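Local coordinates for protein nidogen (Mus musculus, PDB 1NPE) that forms a six-bladed YWTD beta-propeller of a basement-membrane glycoprotein and probably links matrix components by binding laminin, at residues E18-K23 / T215-N220; I55-I60 / I73-L78; W141-P146 / L166-G171. All blocks are in the same frame, centred on the assembly; numbering follows the deposited sequence.

Interaction 1: residues E18-K23 / T215-N220; sequences ERNTMK and TSYGKN
Asn20 brings its amide nitrogen up to the CD2-CE2 side of the Tyr217 ring, ND2 3.4 Å from both carbons. The amide plane stands nearly upright on the ring plane, 87° from it. Arg19 comes to the far end of the same ring. Its chain bends at chi2 and chi3, which turns a side chain that sets out away from Tyr217 back toward it. NH2 then donates to the phenol oxygen, Arg19 NH2 to Tyr217 OH 3.3 Å, in a fairly straight bond that lies near the guanidinium plane, while NH1 lies 3.8 Å from Tyr217 CE2. The guanidinium and ring planes are nearly parallel, 14° apart. Tyr217 meets both partners with CG trans to its own backbone N (chi1 -168°), which carries the ring out from the end of its strand. Beside the ring the contact is looser: Asn220 ND2 lies 3.7 Å from the carbonyl O of Asn20. Tyr217 and Asn220 are the two ends of a type II' turn, with Gly218 taking the positive phi that such a turn calls for. This hairpin turn joins strands 211-217 and 220-225 of one propeller blade, and the 18-23 loop follows strand 11-17 of the next; Tyr217 also packs on Leu17, Tyr222 and Ile258, so its ring spans the seam between the two blades.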
# COMPACT_ATOMS: atom_id res chain seq x y z
N GLU A 18 -28.10 -4.75 1.40
CA GLU A 18 -29.47 -4.63 1.91
C GLU A 18 -29.54 -5.29 3.29
O GLU A 18 -29.51 -6.52 3.42
CB GLU A 18 -30.48 -5.24 0.93
CG GLU A 18 -30.49 -4.54 -0.45
CD GLU A 18 -31.78 -4.73 -1.22
OE1 GLU A 18 -31.79 -5.47 -2.23
OE2 GLU A 18 -32.80 -4.11 -0.83
N ARG A 19 -29.58 -4.45 4.32
CA ARG A 19 -29.63 -4.89 5.72
C ARG A 19 -28.51 -5.86 6.11
O ARG A 19 -28.74 -7.05 6.34
CB ARG A 19 -31.00 -5.47 6.08
CG ARG A 19 -32.00 -4.42 6.59
CD ARG A 19 -31.42 -3.65 7.79
NE ARG A 19 -31.14 -2.24 7.48
CZ ARG A 19 -29.93 -1.67 7.54
NH1 ARG A 19 -28.86 -2.37 7.90
NH2 ARG A 19 -29.80 -0.38 7.26
N ASN A 20 -27.29 -5.32 6.18
CA ASN A 20 -26.10 -6.08 6.55
C ASN A 20 -25.84 -7.33 5.70
O ASN A 20 -25.12 -8.24 6.13
CB ASN A 20 -26.14 -6.45 8.04
CG ASN A 20 -26.26 -5.23 8.96
OD1 ASN A 20 -26.38 -5.37 10.18
ND2 ASN A 20 -26.23 -4.04 8.37
N THR A 21 -26.39 -7.36 4.49
CA THR A 21 -26.22 -8.49 3.58
C THR A 21 -25.69 -8.06 2.21
O THR A 21 -26.16 -7.09 1.62
CB THR A 21 -27.56 -9.26 3.39
OG1 THR A 21 -27.99 -9.79 4.65
CG2 THR A 21 -27.40 -10.40 2.41
N MET A 22 -24.68 -8.78 1.71
CA MET A 22 -24.10 -8.47 0.41
C MET A 22 -24.92 -9.13 -0.70
O MET A 22 -25.13 -10.35 -0.68
CB MET A 22 -22.66 -8.99 0.30
CG MET A 22 -21.67 -8.43 1.30
SD MET A 22 -19.97 -8.94 0.89
CE MET A 22 -19.80 -10.44 1.82
N LYS A 23 -25.37 -8.33 -1.67
CA LYS A 23 -26.13 -8.86 -2.80
C LYS A 23 -25.11 -9.26 -3.86
O LYS A 23 -24.88 -8.54 -4.82
CB LYS A 23 -27.08 -7.79 -3.36
CG LYS A 23 -28.15 -7.28 -2.39
CD LYS A 23 -29.34 -8.23 -2.25
CE LYS A 23 -29.07 -9.40 -1.32
NZ LYS A 23 -30.23 -10.35 -1.24
N THR A 215 -13.40 -2.06 6.15
CA THR A 215 -14.35 -0.97 6.34
C THR A 215 -15.44 -1.55 7.23
O THR A 215 -15.53 -2.76 7.42
CB THR A 215 -14.94 -0.46 4.99
OG1 THR A 215 -15.71 0.72 5.23
CG2 THR A 215 -15.83 -1.52 4.34
N SER A 216 -16.24 -0.67 7.83
CA SER A 216 -17.29 -1.15 8.71
C SER A 216 -18.66 -0.57 8.44
O SER A 216 -18.80 0.50 7.84
CB SER A 216 -16.90 -0.93 10.18
OG SER A 216 -16.71 0.45 10.47
N TYR A 217 -19.67 -1.33 8.84
CA TYR A 217 -21.06 -0.95 8.72
C TYR A 217 -21.76 -1.52 9.95
O TYR A 217 -22.22 -2.67 9.94
CB TYR A 217 -21.69 -1.50 7.43
CG TYR A 217 -23.05 -0.90 7.14
CD1 TYR A 217 -23.21 0.49 7.12
CD2 TYR A 217 -24.18 -1.70 6.95
CE1 TYR A 217 -24.46 1.07 6.93
CE2 TYR A 217 -25.44 -1.12 6.76
CZ TYR A 217 -25.57 0.26 6.75
OH TYR A 217 -26.81 0.85 6.60
N GLY A 218 -21.77 -0.73 11.02
CA GLY A 218 -22.40 -1.14 12.27
C GLY A 218 -21.58 -2.17 13.03
O GLY A 218 -20.43 -1.92 13.42
N LYS A 219 -22.18 -3.34 13.24
CA LYS A 219 -21.54 -4.45 13.95
C LYS A 219 -20.70 -5.34 13.02
O LYS A 219 -19.90 -6.15 13.49
CB LYS A 219 -22.62 -5.30 14.64
CG LYS A 219 -23.82 -5.63 13.74
CD LYS A 219 -24.75 -6.67 14.37
CE LYS A 219 -25.34 -6.19 15.70
NZ LYS A 219 -26.14 -7.28 16.36
N ASN A 220 -20.87 -5.17 11.71
CA ASN A 220 -20.15 -5.96 10.72
C ASN A 220 -18.88 -5.33 10.13
O ASN A 220 -18.81 -4.12 9.89
CB ASN A 220 -21.08 -6.33 9.56
CG ASN A 220 -21.87 -7.60 9.81
OD1 ASN A 220 -21.93 -8.10 10.93
ND2 ASN A 220 -22.46 -8.14 8.75

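Interaction 2: residues I55-I60 / I73-L78; sequences ISEPSI and IIRQDL
Two stretched chains let Glu57 and Arg75 meet: Glu57 turns CG to the far side from its backbone N (chi1 -172°) and stays extended beyond it, and Arg75 runs straight from CG to NE. The result is a single-pronged salt bridge, Arg75 NH1 to Glu57 OE2 2.8 Å, in which the carboxylate offers its syn lone pair and the oxygen lies in the guanidinium plane. The two planes are twisted 47° apart, so the groups do not pair flat and side by side. Glu57 OE1 has its own partner in Lys36, and the carboxylate is thus shared between two cationic side chains, which should favour its charged form. Next to this bridge the backbones form a classic beta bulge. The carbonyl O of Ile60 accepts from two successive amides, Ile73 N at 2.9 Å and Ile74 N at 3.3 Å, while Ile60 N returns a bond to Ile74 O at 3.1 Å. Ile73 brings its CG1 to 3.9 Å from Ile60 CG2. At the other end, the peptide before Pro58 is cis. The proline ring and Leu78 run past each other in opposite directions, Pro58 CG to Leu78 CB 3.8 Å, and Leu78 CD1 settles 3.6 Å from Ser59 CA. Ser59 OG is hydrogen-bonded to Asp54 and Lys36, so the polar side of this turn is tied back to its own blade. The contact holds together the open end of the hairpin of strands 59-64 and 71-74, the third and fourth strands of a four-stranded propeller blade, and Ile60, Ile74 and Leu78 rest together on Trp95 of strand 92-97 in the next blade.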
# COMPACT_ATOMS: atom_id res chain seq x y z
N ILE A 55 -1.52 3.61 -7.75
CA ILE A 55 -0.07 3.49 -7.64
C ILE A 55 0.63 3.31 -8.99
O ILE A 55 1.86 3.23 -9.05
CB ILE A 55 0.33 2.29 -6.77
CG1 ILE A 55 -0.33 1.01 -7.31
CG2 ILE A 55 -0.00 2.55 -5.32
CD1 ILE A 55 0.25 -0.26 -6.75
N SER A 56 -0.16 3.20 -10.06
CA SER A 56 0.36 3.01 -11.41
C SER A 56 0.94 4.27 -12.05
O SER A 56 2.09 4.27 -12.49
CB SER A 56 -0.73 2.40 -12.30
OG SER A 56 -0.26 2.18 -13.61
N GLU A 57 0.16 5.35 -12.10
CA GLU A 57 0.61 6.59 -12.71
C GLU A 57 1.76 7.30 -11.99
O GLU A 57 2.75 7.67 -12.63
CB GLU A 57 -0.57 7.55 -12.94
CG GLU A 57 -0.20 8.79 -13.75
CD GLU A 57 -1.40 9.66 -14.10
OE1 GLU A 57 -2.55 9.21 -13.91
OE2 GLU A 57 -1.18 10.79 -14.58
N PRO A 58 1.64 7.57 -10.67
CA PRO A 58 0.54 7.33 -9.73
C PRO A 58 -0.41 8.52 -9.69
O PRO A 58 -0.10 9.57 -10.26
CB PRO A 58 1.27 7.18 -8.40
CG PRO A 58 2.36 8.17 -8.53
CD PRO A 58 2.87 7.90 -9.93
N SER A 59 -1.54 8.38 -9.01
CA SER A 59 -2.51 9.47 -8.92
C SER A 59 -3.62 9.27 -7.90
O SER A 59 -3.76 8.20 -7.31
CB SER A 59 -3.15 9.72 -10.29
OG SER A 59 -4.01 8.65 -10.65
N ILE A 60 -4.37 10.34 -7.68
CA ILE A 60 -5.51 10.35 -6.77
C ILE A 60 -6.65 10.92 -7.60
O ILE A 60 -6.48 11.96 -8.24
CB ILE A 60 -5.26 11.23 -5.53
CG1 ILE A 60 -4.20 10.57 -4.64
CG2 ILE A 60 -6.56 11.46 -4.75
CD1 ILE A 60 -3.81 11.37 -3.44
N ILE A 73 -7.31 14.30 -9.69
CA ILE A 73 -7.08 15.57 -9.01
C ILE A 73 -5.61 15.83 -8.70
O ILE A 73 -5.18 16.98 -8.68
CB ILE A 73 -7.96 15.75 -7.74
CG1 ILE A 73 -7.82 14.55 -6.79
CG2 ILE A 73 -9.42 15.98 -8.13
CD1 ILE A 73 -8.69 14.65 -5.54
N ILE A 74 -4.84 14.77 -8.46
CA ILE A 74 -3.42 14.92 -8.17
C ILE A 74 -2.55 13.90 -8.91
O ILE A 74 -2.89 12.71 -8.96
CB ILE A 74 -3.12 14.81 -6.65
CG1 ILE A 74 -3.93 15.85 -5.87
CG2 ILE A 74 -1.64 15.02 -6.41
CD1 ILE A 74 -3.66 15.89 -4.38
N ARG A 75 -1.44 14.38 -9.48
CA ARG A 75 -0.48 13.55 -10.22
C ARG A 75 0.95 13.87 -9.79
O ARG A 75 1.77 12.98 -9.57
CB ARG A 75 -0.56 13.82 -11.73
CG ARG A 75 -1.93 13.79 -12.36
CD ARG A 75 -1.84 14.28 -13.80
NE ARG A 75 -3.17 14.51 -14.37
CZ ARG A 75 -3.87 13.59 -15.02
NH1 ARG A 75 -3.38 12.38 -15.19
NH2 ARG A 75 -5.08 13.88 -15.49
N GLN A 76 1.24 15.17 -9.69
CA GLN A 76 2.58 15.66 -9.34
C GLN A 76 3.06 15.26 -7.96
O GLN A 76 2.26 15.01 -7.06
CB GLN A 76 2.62 17.19 -9.44
CG GLN A 76 1.97 17.80 -10.69
CD GLN A 76 2.64 17.38 -12.00
OE1 GLN A 76 1.98 17.27 -13.03
NE2 GLN A 76 3.95 17.16 -11.96
N ASP A 77 4.38 15.19 -7.80
CA ASP A 77 5.02 14.88 -6.52
C ASP A 77 4.33 13.81 -5.68
O ASP A 77 4.08 14.00 -4.48
CB ASP A 77 5.18 16.19 -5.73
CG ASP A 77 6.11 16.05 -4.53
OD1 ASP A 77 7.12 15.31 -4.60
OD2 ASP A 77 5.84 16.70 -3.50
N LEU A 78 4.00 12.69 -6.31
CA LEU A 78 3.35 11.57 -5.65
C LEU A 78 4.24 10.35 -5.70
O LEU A 78 4.89 10.10 -6.72
CB LEU A 78 2.03 11.22 -6.34
CG LEU A 78 0.73 11.86 -5.87
CD1 LEU A 78 -0.41 11.29 -6.71
CD2 LEU A 78 0.49 11.59 -4.39

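Interaction 3: residues W141-P146 / L166-G171; sequences WNRDNP and LGLPNG
Leu168 meets Arg143 with both methyls and Trp141 with CD2. CD2 lies over a face of the Arg143 guanidinium, displaced toward its rim and 3.6 Å from NH1, and meets Trp141 CE3 at 3.9 Å. The indole is steered by chi1 of 59°, which sets CG between the backbone N and the carbonyl carbon; Asn170 OD1 then comes over one ring face, 3.8 Å from Trp141 CD1, with the amide steeply inclined to the indole. Pro146 packs further along the segment. Its CG sits 3.2 Å from the carbonyl O of Leu166, and its CB packs on Pro169 CD at 3.8 Å. With no direct hydrogen bond across the contact, a water does the joining by donating to both Arg143 O and Gly167 O, each 2.7 Å from it.

In the second shell, Asp185 receives the backbone N-H groups of Gly167 and Leu168, Thr139 bonds Pro169 O, and Arg125 holds Asn170 OD1. A second protein chain reaches this surface too: an acidic side chain on it forms a salt bridge with Arg143 NH2, and a polar one bonds Asn170 OD1. The 141-146 loop links strands 135-140 and 147-152 of one blade, against which segment 166-171 runs into and includes the start of strand 169-175, the first of the following blade.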
# COMPACT_ATOMS: atom_id res chain seq x y z
N TRP A 141 2.69 -0.43 8.49
CA TRP A 141 3.11 -1.82 8.59
C TRP A 141 4.61 -2.07 8.67
O TRP A 141 5.06 -3.19 8.43
CB TRP A 141 2.42 -2.69 7.54
CG TRP A 141 2.67 -2.30 6.13
CD1 TRP A 141 1.92 -1.44 5.39
CD2 TRP A 141 3.69 -2.80 5.27
NE1 TRP A 141 2.40 -1.38 4.10
CE2 TRP A 141 3.49 -2.21 4.00
CE3 TRP A 141 4.75 -3.70 5.44
CZ2 TRP A 141 4.31 -2.49 2.90
CZ3 TRP A 141 5.58 -3.98 4.34
CH2 TRP A 141 5.35 -3.38 3.09
N ASN A 142 5.36 -1.03 9.03
CA ASN A 142 6.83 -1.05 9.23
C ASN A 142 7.20 -2.42 9.80
O ASN A 142 6.89 -2.73 10.95
CB ASN A 142 7.18 0.04 10.26
CG ASN A 142 8.69 0.19 10.52
OD1 ASN A 142 9.13 1.26 10.95
ND2 ASN A 142 9.46 -0.86 10.28
N ARG A 143 7.85 -3.25 8.99
CA ARG A 143 8.23 -4.60 9.41
C ARG A 143 8.84 -4.68 10.81
O ARG A 143 8.49 -5.57 11.59
CB ARG A 143 9.20 -5.22 8.40
CG ARG A 143 8.56 -5.74 7.14
CD ARG A 143 7.91 -7.10 7.34
NE ARG A 143 7.42 -7.63 6.08
CZ ARG A 143 6.69 -8.74 5.94
NH1 ARG A 143 6.34 -9.46 7.00
NH2 ARG A 143 6.27 -9.09 4.74
N ASP A 144 9.74 -3.75 11.11
CA ASP A 144 10.41 -3.73 12.41
C ASP A 144 9.61 -3.12 13.55
O ASP A 144 9.68 -3.59 14.68
CB ASP A 144 11.79 -3.07 12.30
CG ASP A 144 12.74 -3.86 11.40
OD1 ASP A 144 12.99 -5.04 11.71
OD2 ASP A 144 13.21 -3.29 10.39
N ASN A 145 8.86 -2.06 13.26
CA ASN A 145 8.06 -1.40 14.29
C ASN A 145 6.68 -1.01 13.79
O ASN A 145 6.39 0.17 13.60
CB ASN A 145 8.79 -0.16 14.82
CG ASN A 145 10.03 -0.50 15.61
OD1 ASN A 145 11.11 -0.70 15.05
ND2 ASN A 145 9.89 -0.57 16.94
N PRO A 146 5.80 -2.00 13.58
CA PRO A 146 4.44 -1.74 13.09
C PRO A 146 3.65 -0.95 14.14
O PRO A 146 3.87 -1.09 15.34
CB PRO A 146 3.87 -3.15 12.93
CG PRO A 146 4.56 -3.91 14.02
CD PRO A 146 5.99 -3.43 13.87
N LEU A 166 1.63 -6.52 16.97
CA LEU A 166 1.19 -6.09 15.65
C LEU A 166 2.19 -6.68 14.67
O LEU A 166 3.38 -6.76 14.98
CB LEU A 166 1.20 -4.56 15.53
CG LEU A 166 0.14 -3.70 16.23
CD1 LEU A 166 0.40 -2.22 15.94
CD2 LEU A 166 -1.25 -4.08 15.75
N GLY A 167 1.72 -7.11 13.51
CA GLY A 167 2.60 -7.66 12.50
C GLY A 167 2.55 -6.83 11.24
O GLY A 167 3.49 -6.09 10.94
N LEU A 168 1.47 -6.96 10.49
CA LEU A 168 1.27 -6.21 9.27
C LEU A 168 -0.12 -5.56 9.27
O LEU A 168 -1.06 -6.09 8.66
CB LEU A 168 1.44 -7.13 8.05
CG LEU A 168 2.78 -7.86 7.87
CD1 LEU A 168 2.71 -8.85 6.70
CD2 LEU A 168 3.91 -6.85 7.65
N PRO A 169 -0.30 -4.48 10.06
CA PRO A 169 -1.61 -3.82 10.09
C PRO A 169 -1.82 -3.10 8.76
O PRO A 169 -1.27 -2.03 8.54
CB PRO A 169 -1.48 -2.85 11.27
CG PRO A 169 -0.02 -2.53 11.32
CD PRO A 169 0.62 -3.88 11.04
N ASN A 170 -2.56 -3.73 7.87
CA ASN A 170 -2.80 -3.18 6.54
C ASN A 170 -3.92 -2.17 6.39
O ASN A 170 -3.83 -1.25 5.59
CB ASN A 170 -2.96 -4.31 5.53
CG ASN A 170 -1.64 -5.00 5.21
OD1 ASN A 170 -0.58 -4.36 5.20
ND2 ASN A 170 -1.70 -6.29 4.95
N GLY A 171 -4.99 -2.34 7.15
CA GLY A 171 -6.09 -1.41 7.06
C GLY A 171 -6.80 -1.25 8.39
O GLY A 171 -6.66 -2.09 9.28
O HOH W 1 6.05 -6.73 11.31

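Interactions 2 and 3 are both nested in the long loop of chain closed by interaction 1, and they follow each other in series, in different class B repeats. The three do not touch. Centres of interactions 1 and 2 are 31 Å apart, on opposite sides of the chain's centre; interaction 3 comes nearer to interaction 1, with about 7 Å between nearest atoms, and to interaction 2, about 10 Å. Interactions 1 and 3 both bridge adjacent blades, whereas interaction 2 lies within one. The second protein touches interaction 3 and grazes 55-60, but not interaction 1. A bound cadmium ion lies about 7 Å from the Leu168 side chain.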